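PDB 5UID: aminotransferase TlmJ from Streptoalloteichus hindustanus, which probably transfers amino groups between substrates using pyridoxal 5'-phosphate, as a member of the DegT/DnrJ/EryC1 aminotransferase family. Local coordinates for residues Glu18-Ala21 / Val22-Val25; Cys60-Glu63 / Gly64-Ser68; Gly255-Gln258 / Leu259-Pro263. All coordinates share one frame; numbering follows the deposited sequence.

Interaction 1: Glu18-Ala21 / Val22-Val25; sequences ELAA and VREV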
loop_
_atom_site.group_PDB
_atom_site.type_symbol
_atom_site.label_atom_id
_atom_site.label_comp_id
_atom_site.label_asym_id
_atom_site.label_seq_id
_atom_site.Cartn_x
_atom_site.Cartn_y
_atom_site.Cartn_z
ATOM N N GLU A 18 4.119 1.080 -21.649
ATOM C CA GLU A 18 4.248 1.008 -20.197
ATOM C C GLU A 18 5.554 0.334 -19.791
ATOM O O GLU A 18 6.171 0.716 -18.789
ATOM C CB GLU A 18 3.051 0.268 -19.596
ATOM C CG GLU A 18 1.725 1.025 -19.659
ATOM C CD GLU A 18 1.049 0.958 -21.022
ATOM O OE1 GLU A 18 1.576 0.279 -21.928
ATOM O OE2 GLU A 18 -0.020 1.588 -21.184
ATOM N N LEU A 19 5.990 -0.671 -20.556
ATOM C CA LEU A 19 7.260 -1.329 -20.262
ATOM C C LEU A 19 8.431 -0.371 -20.435
ATOM O O LEU A 19 9.365 -0.372 -19.627
ATOM C CB LEU A 19 7.445 -2.551 -21.159
ATOM C CG LEU A 19 6.699 -3.828 -20.780
ATOM C CD1 LEU A 19 6.774 -4.832 -21.920
ATOM C CD2 LEU A 19 7.267 -4.420 -19.494
ATOM N N ALA A 20 8.397 0.450 -21.487
ATOM C CA ALA A 20 9.484 1.396 -21.721
ATOM C C ALA A 20 9.592 2.397 -20.579
ATOM O O ALA A 20 10.698 2.801 -20.202
ATOM C CB ALA A 20 9.279 2.115 -23.055
ATOM N N ALA A 21 8.455 2.808 -20.013
ATOM C CA ALA A 21 8.487 3.687 -18.847
ATOM C C ALA A 21 9.138 2.989 -17.660
ATOM O O ALA A 21 9.992 3.567 -16.979
ATOM C CB ALA A 21 7.072 4.151 -18.495
ATOM N N VAL A 22 8.752 1.736 -17.405
ATOM C CA VAL A 22 9.362 0.972 -16.321
ATOM C C VAL A 22 10.857 0.807 -16.560
ATOM O O VAL A 22 11.665 0.895 -15.627
ATOM C CB VAL A 22 8.661 -0.391 -16.166
ATOM C CG1 VAL A 22 9.391 -1.252 -15.151
ATOM C CG2 VAL A 22 7.206 -0.201 -15.756
ATOM N N ARG A 23 11.246 0.572 -17.817
ATOM C CA ARG A 23 12.652 0.363 -18.147
ATOM C C ARG A 23 13.501 1.564 -17.746
ATOM O O ARG A 23 14.546 1.413 -17.102
ATOM C CB ARG A 23 12.803 0.076 -19.642
ATOM C CG ARG A 23 14.224 -0.284 -20.061
ATOM C CD ARG A 23 14.360 -0.426 -21.572
ATOM N NE ARG A 23 13.463 -1.439 -22.124
ATOM C CZ ARG A 23 12.459 -1.179 -22.956
ATOM N NH1 ARG A 23 12.225 0.068 -23.344
ATOM N NH2 ARG A 23 11.693 -2.166 -23.408
ATOM N N GLU A 24 13.067 2.775 -18.113
ATOM C CA GLU A 24 13.882 3.948 -17.812
ATOM C C GLU A 24 13.843 4.301 -16.330
ATOM O O GLU A 24 14.805 4.876 -15.810
ATOM C CB GLU A 24 13.447 5.138 -18.674
ATOM C CG GLU A 24 12.050 5.667 -18.418
ATOM C CD GLU A 24 11.674 6.783 -19.380
ATOM O OE1 GLU A 24 11.992 6.667 -20.583
ATOM O OE2 GLU A 24 11.075 7.783 -18.931
ATOM N N VAL A 25 12.758 3.960 -15.630
ATOM C CA VAL A 25 12.752 4.104 -14.178
ATOM C C VAL A 25 13.759 3.151 -13.545
ATOM O O VAL A 25 14.511 3.534 -12.640
ATOM C CB VAL A 25 11.333 3.889 -13.617
ATOM C CG1 VAL A 25 11.354 3.909 -12.099
ATOM C CG2 VAL A 25 10.395 4.958 -14.137
#
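Arg23 bends back alongside Ala20, one turn earlier in helix 16-28, and this is the closest approach of two side chains between residues 18-21 and 22-25. Arg23 NH1 lies 3.6 Å from Ala20 CB, so the alanine methyl group meets one end of the guanidinium. The bend at chi3 (-58°), after a chain extended through chi1 and chi2, returns the group along the helix. Arg23 NE makes a long, weak ion pair with Glu16 of the second subunit. Main-chain bonding is regular: Val22, Arg23, Glu24 and Val25 donate to the carbonyls of Glu18, Leu19, Ala20 and Ala21, the shortest bond being Arg23 N to Leu19 O at 2.8 Å. Carbon-to-carbonyl packing fills the turns. With CG1 anti to the backbone N in both valines, CG2 settles beside the earlier carbonyl: Val22 CG2 is 3.3 Å from Glu18 O, and Val25 CG2 3.2 Å from Ala21 O. Glu24 places CG 3.3 Å from the same Ala21 O, while its carboxylate pairs with Arg36. A pyridoxal phosphate bound as a separate ligand lies about 5 Å from the Val22 side chain. The whole is a regular alpha-helical turn at the dimer interface: Leu19, Val22 and Arg23 pack against the matching helix of the second subunit, while Val22 and Val25 rest on Ile254, Val250 and Ser253 of helix 249-280.

Interaction 2: Cys60-Glu63 / Gly64-Ser68; sequences CCTE and GLFLS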
loop_
_atom_site.group_PDB
_atom_site.type_symbol
_atom_site.label_atom_id
_atom_site.label_comp_id
_atom_site.label_asym_id
_atom_site.label_seq_id
_atom_site.Cartn_x
_atom_site.Cartn_y
_atom_site.Cartn_z
ATOM N N CYS A 60 -3.273 3.272 -2.749
ATOM C CA CYS A 60 -4.462 2.675 -3.348
ATOM C C CYS A 60 -5.673 3.495 -2.926
ATOM O O CYS A 60 -5.577 4.392 -2.085
ATOM C CB CYS A 60 -4.620 1.208 -2.940
ATOM S SG CYS A 60 -4.886 0.954 -1.175
ATOM N N CYS A 61 -6.825 3.167 -3.520
ATOM C CA CYS A 61 -8.038 3.927 -3.235
ATOM C C CYS A 61 -8.547 3.653 -1.827
ATOM O O CYS A 61 -8.996 4.574 -1.134
ATOM C CB CYS A 61 -9.118 3.603 -4.263
ATOM S SG CYS A 61 -10.637 4.577 -4.075
ATOM N N THR A 62 -8.502 2.392 -1.394
ATOM C CA THR A 62 -8.920 2.060 -0.036
ATOM C C THR A 62 -8.141 2.876 0.985
ATOM O O THR A 62 -8.717 3.430 1.928
ATOM C CB THR A 62 -8.734 0.567 0.221
ATOM O OG1 THR A 62 -9.491 -0.180 -0.739
ATOM C CG2 THR A 62 -9.202 0.214 1.627
ATOM N N GLU A 63 -6.824 2.970 0.800
ATOM C CA GLU A 63 -6.009 3.781 1.695
ATOM C C GLU A 63 -6.408 5.246 1.611
ATOM O O GLU A 63 -6.439 5.948 2.627
ATOM C CB GLU A 63 -4.532 3.600 1.356
ATOM C CG GLU A 63 -3.594 4.286 2.320
ATOM C CD GLU A 63 -3.565 3.630 3.684
ATOM O OE1 GLU A 63 -3.994 2.463 3.802
ATOM O OE2 GLU A 63 -3.108 4.284 4.643
ATOM N N GLY A 64 -6.724 5.725 0.405
ATOM C CA GLY A 64 -7.233 7.079 0.270
ATOM C C GLY A 64 -8.554 7.282 0.983
ATOM O O GLY A 64 -8.813 8.361 1.524
ATOM N N LEU A 65 -9.402 6.252 1.006
ATOM C CA LEU A 65 -10.667 6.357 1.728
ATOM C C LEU A 65 -10.440 6.372 3.236
ATOM O O LEU A 65 -11.057 7.169 3.955
ATOM C CB LEU A 65 -11.598 5.210 1.332
ATOM C CG LEU A 65 -12.185 5.249 -0.083
ATOM C CD1 LEU A 65 -12.767 3.898 -0.465
ATOM C CD2 LEU A 65 -13.248 6.338 -0.206
ATOM N N PHE A 66 -9.562 5.495 3.733
ATOM C CA PHE A 66 -9.229 5.502 5.156
ATOM C C PHE A 66 -8.625 6.837 5.575
ATOM O O PHE A 66 -8.956 7.368 6.642
ATOM C CB PHE A 66 -8.264 4.360 5.482
ATOM C CG PHE A 66 -8.942 3.073 5.858
ATOM C CD1 PHE A 66 -9.526 2.270 4.891
ATOM C CD2 PHE A 66 -8.975 2.654 7.180
ATOM C CE1 PHE A 66 -10.145 1.083 5.234
ATOM C CE2 PHE A 66 -9.593 1.468 7.532
ATOM C CZ PHE A 66 -10.179 0.680 6.557
ATOM N N LEU A 67 -7.735 7.394 4.749
ATOM C CA LEU A 67 -7.108 8.667 5.090
ATOM C C LEU A 67 -8.137 9.786 5.173
ATOM O O LEU A 67 -8.068 10.635 6.070
ATOM C CB LEU A 67 -6.026 9.019 4.070
ATOM C CG LEU A 67 -4.736 8.202 4.103
ATOM C CD1 LEU A 67 -3.834 8.584 2.939
ATOM C CD2 LEU A 67 -4.018 8.392 5.428
ATOM N N SER A 68 -9.099 9.807 4.248
ATOM C CA SER A 68 -10.082 10.886 4.242
ATOM C C SER A 68 -10.931 10.866 5.508
ATOM O O SER A 68 -11.241 11.922 6.072
ATOM C CB SER A 68 -10.963 10.794 2.995
ATOM O OG SER A 68 -11.789 9.647 3.035
#
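Thr62 and Phe66, one turn apart at the start of helix 61-72, lie side by side and point the same way. Thr62 CG2 is 3.8 Å from Phe66 CE1, and Thr62 O sits in the plane of the Phe66 ring at its edge, 3.3 Å from CD1. The methyl group takes the position anti to the threonine backbone N (OG1 chi1 -58°), which sets it beside ring atoms CD1 and CE1. Leu65 and Leu67 lean on the previous turn in a similar manner: Leu65 CG comes to 3.4 Å from Cys61 O and Leu67 CG to 3.2 Å from Glu63 O, while Leu65 CD1 makes a looser apolar contact with Cys61 SG. The Phe66 ring also packs on Ala93 of helix 88-95; an alanine in its place is likely to open a gap between the Thr62 methyl group and that helix. The backbone behind these contacts is held by successive bonds from Gly64, Leu65, Phe66 and Leu67 to the carbonyls four residues earlier. Cys60 is the N-cap: its SG accepts from Glu63 N over 3.4 Å, a nearly straight bond (160°). Further out, Cys61 N and Thr62 N donate to the phosphate of the cofactor-modified residue at position 187. The start of the helix thus binds the phosphate through backbone N-H groups, as in pyridoxal phosphate enzymes of the aspartate aminotransferase fold, and its dipole probably favours the anion. Glu63 OE2 forms a salt bridge with Arg243 of its own chain and a hydrogen bond with Ser245. The helix packs Cys61 and Leu65 against strands 155-158 and 178-182, and Phe66 against helix 88-95 and Arg243 of the second subunit.

Interaction 3: Gly255-Gln258 / Leu259-Pro263; sequences GSVQ and LRRLP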
loop_
_atom_site.group_PDB
_atom_site.type_symbol
_atom_site.label_atom_id
_atom_site.label_comp_id
_atom_site.label_asym_id
_atom_site.label_seq_id
_atom_site.Cartn_x
_atom_site.Cartn_y
_atom_site.Cartn_z
ATOM N N GLY A 255 1.447 5.286 -14.732
ATOM C CA GLY A 255 0.229 6.083 -14.712
ATOM C C GLY A 255 0.201 7.162 -15.778
ATOM O O GLY A 255 -0.834 7.403 -16.404
ATOM N N SER A 256 1.334 7.836 -15.993
ATOM C CA SER A 256 1.386 8.861 -17.028
ATOM C C SER A 256 1.134 8.262 -18.406
ATOM O O SER A 256 0.492 8.890 -19.255
ATOM C CB SER A 256 2.734 9.583 -16.991
ATOM O OG SER A 256 2.824 10.430 -15.861
ATOM N N VAL A 257 1.627 7.045 -18.643
ATOM C CA VAL A 257 1.387 6.387 -19.923
ATOM C C VAL A 257 -0.080 5.993 -20.047
ATOM O O VAL A 257 -0.718 6.233 -21.079
ATOM C CB VAL A 257 2.317 5.171 -20.087
ATOM C CG1 VAL A 257 1.992 4.424 -21.372
ATOM C CG2 VAL A 257 3.777 5.606 -20.076
ATOM N N GLN A 258 -0.639 5.391 -18.994
ATOM C CA GLN A 258 -2.043 4.990 -19.025
ATOM C C GLN A 258 -2.962 6.197 -19.161
ATOM O O GLN A 258 -4.003 6.122 -19.827
ATOM C CB GLN A 258 -2.389 4.194 -17.766
ATOM C CG GLN A 258 -1.764 2.811 -17.710
ATOM C CD GLN A 258 -2.616 1.755 -18.387
ATOM O OE1 GLN A 258 -3.758 1.515 -17.990
ATOM N NE2 GLN A 258 -2.067 1.120 -19.417
ATOM N N LEU A 259 -2.596 7.319 -18.539
ATOM C CA LEU A 259 -3.424 8.518 -18.632
ATOM C C LEU A 259 -3.495 9.033 -20.066
ATOM O O LEU A 259 -4.564 9.445 -20.532
ATOM C CB LEU A 259 -2.889 9.598 -17.692
ATOM C CG LEU A 259 -3.695 10.895 -17.614
ATOM C CD1 LEU A 259 -5.156 10.597 -17.310
ATOM C CD2 LEU A 259 -3.105 11.824 -16.568
ATOM N N ARG A 260 -2.370 9.010 -20.787
ATOM C CA ARG A 260 -2.387 9.439 -22.184
ATOM C C ARG A 260 -3.223 8.506 -23.049
ATOM O O ARG A 260 -3.801 8.944 -24.051
ATOM C CB ARG A 260 -0.962 9.530 -22.732
ATOM C CG ARG A 260 -0.188 10.744 -22.255
ATOM C CD ARG A 260 1.163 10.844 -22.946
ATOM N NE ARG A 260 2.114 9.848 -22.459
ATOM C CZ ARG A 260 2.978 10.063 -21.470
ATOM N NH1 ARG A 260 3.013 11.241 -20.861
ATOM N NH2 ARG A 260 3.809 9.101 -21.092
ATOM N N ARG A 261 -3.297 7.227 -22.682
ATOM C CA ARG A 261 -4.100 6.250 -23.405
ATOM C C ARG A 261 -5.545 6.198 -22.932
ATOM O O ARG A 261 -6.372 5.563 -23.597
ATOM C CB ARG A 261 -3.480 4.853 -23.272
ATOM C CG ARG A 261 -2.057 4.738 -23.805
ATOM C CD ARG A 261 -1.522 3.322 -23.640
ATOM N NE ARG A 261 -2.269 2.359 -24.446
ATOM C CZ ARG A 261 -2.135 1.039 -24.354
ATOM N NH1 ARG A 261 -1.283 0.515 -23.483
ATOM N NH2 ARG A 261 -2.859 0.243 -25.129
ATOM N N LEU A 262 -5.863 6.850 -21.812
ATOM C CA LEU A 262 -7.206 6.760 -21.238
ATOM C C LEU A 262 -8.309 7.158 -22.211
ATOM O O LEU A 262 -9.312 6.427 -22.293
ATOM C CB LEU A 262 -7.271 7.594 -19.953
ATOM C CG LEU A 262 -8.622 7.648 -19.237
ATOM C CD1 LEU A 262 -9.077 6.252 -18.846
ATOM C CD2 LEU A 262 -8.557 8.557 -18.015
ATOM N N PRO A 263 -8.218 8.273 -22.952
ATOM C CA PRO A 263 -9.297 8.581 -23.910
ATOM C C PRO A 263 -9.552 7.462 -24.905
ATOM O O PRO A 263 -10.713 7.177 -25.223
ATOM C CB PRO A 263 -8.795 9.856 -24.602
ATOM C CG PRO A 263 -7.909 10.495 -23.598
ATOM C CD PRO A 263 -7.219 9.357 -22.902
#
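Leu259 packs on the turn begun by Gly255 within the long alpha-helix 249-280, which is kinked at Pro263. On the packed side, Leu259 N donates to Gly255 O at 2.8 Å and Leu259 CB closes to 3.3 Å from that same oxygen. The isobutyl group, with CG anti to the backbone N (chi1 -177°), leads away from the earlier turn to Asp43 and His47 of helix 35-48. Ser256 joins this interface, its OG bonded to Asp43. Ser256 and Gln258 are buried; the Gln258 amide is gripped at both ends, OE1 by Val190 N and NE2 by Thr13 O and by Glu18. Arg261 NH1 lies 4.2 Å from Gln258 NE2, with the guanidinium and amide planes 79° apart; both nitrogens donate to Glu18 OE2, Arg261 as a salt bridge, which probably brings them together. The looser side belongs to Arg260, an exposed residue bent at chi3 (-73°) back over the preceding turn. Arg260 NH2 touches Val257 CG2 at 3.6 Å. Toward the kink the bonding thins: Pro263 has no N-H to offer Leu259 O, which instead receives a weak bond from Leu262 N at 3.2 Å. Arg260 N, by contrast, keeps its regular bond to Ser256 O, and that carbonyl oxygen also lies over the centre of the Arg260 guanidinium, 3.5 Å above its plane.

All three are one-turn contacts inside single helices, but in different settings. Interaction 2 is wholly buried, its centre about 12 Å from that of the chain; interaction 1 is mostly buried against the second subunit and helix 249-280, and interaction 3 only partly buried. Interactions 1 and 3 touch directly: Glu18 OE2 lies 2.8 Å from Arg261 NH1, and Ala21 CB packs 3.9 Å from Val257 CG2, tying helix 16-28 to helix 249-280. Interaction 2 stands apart, its nearest atoms about 17 Å from interaction 1 and about 13 Å from interaction 3. Its chemistry is aromatic, sulfur and phosphate-binding, whereas arginines bend back along the preceding turn in both of the others.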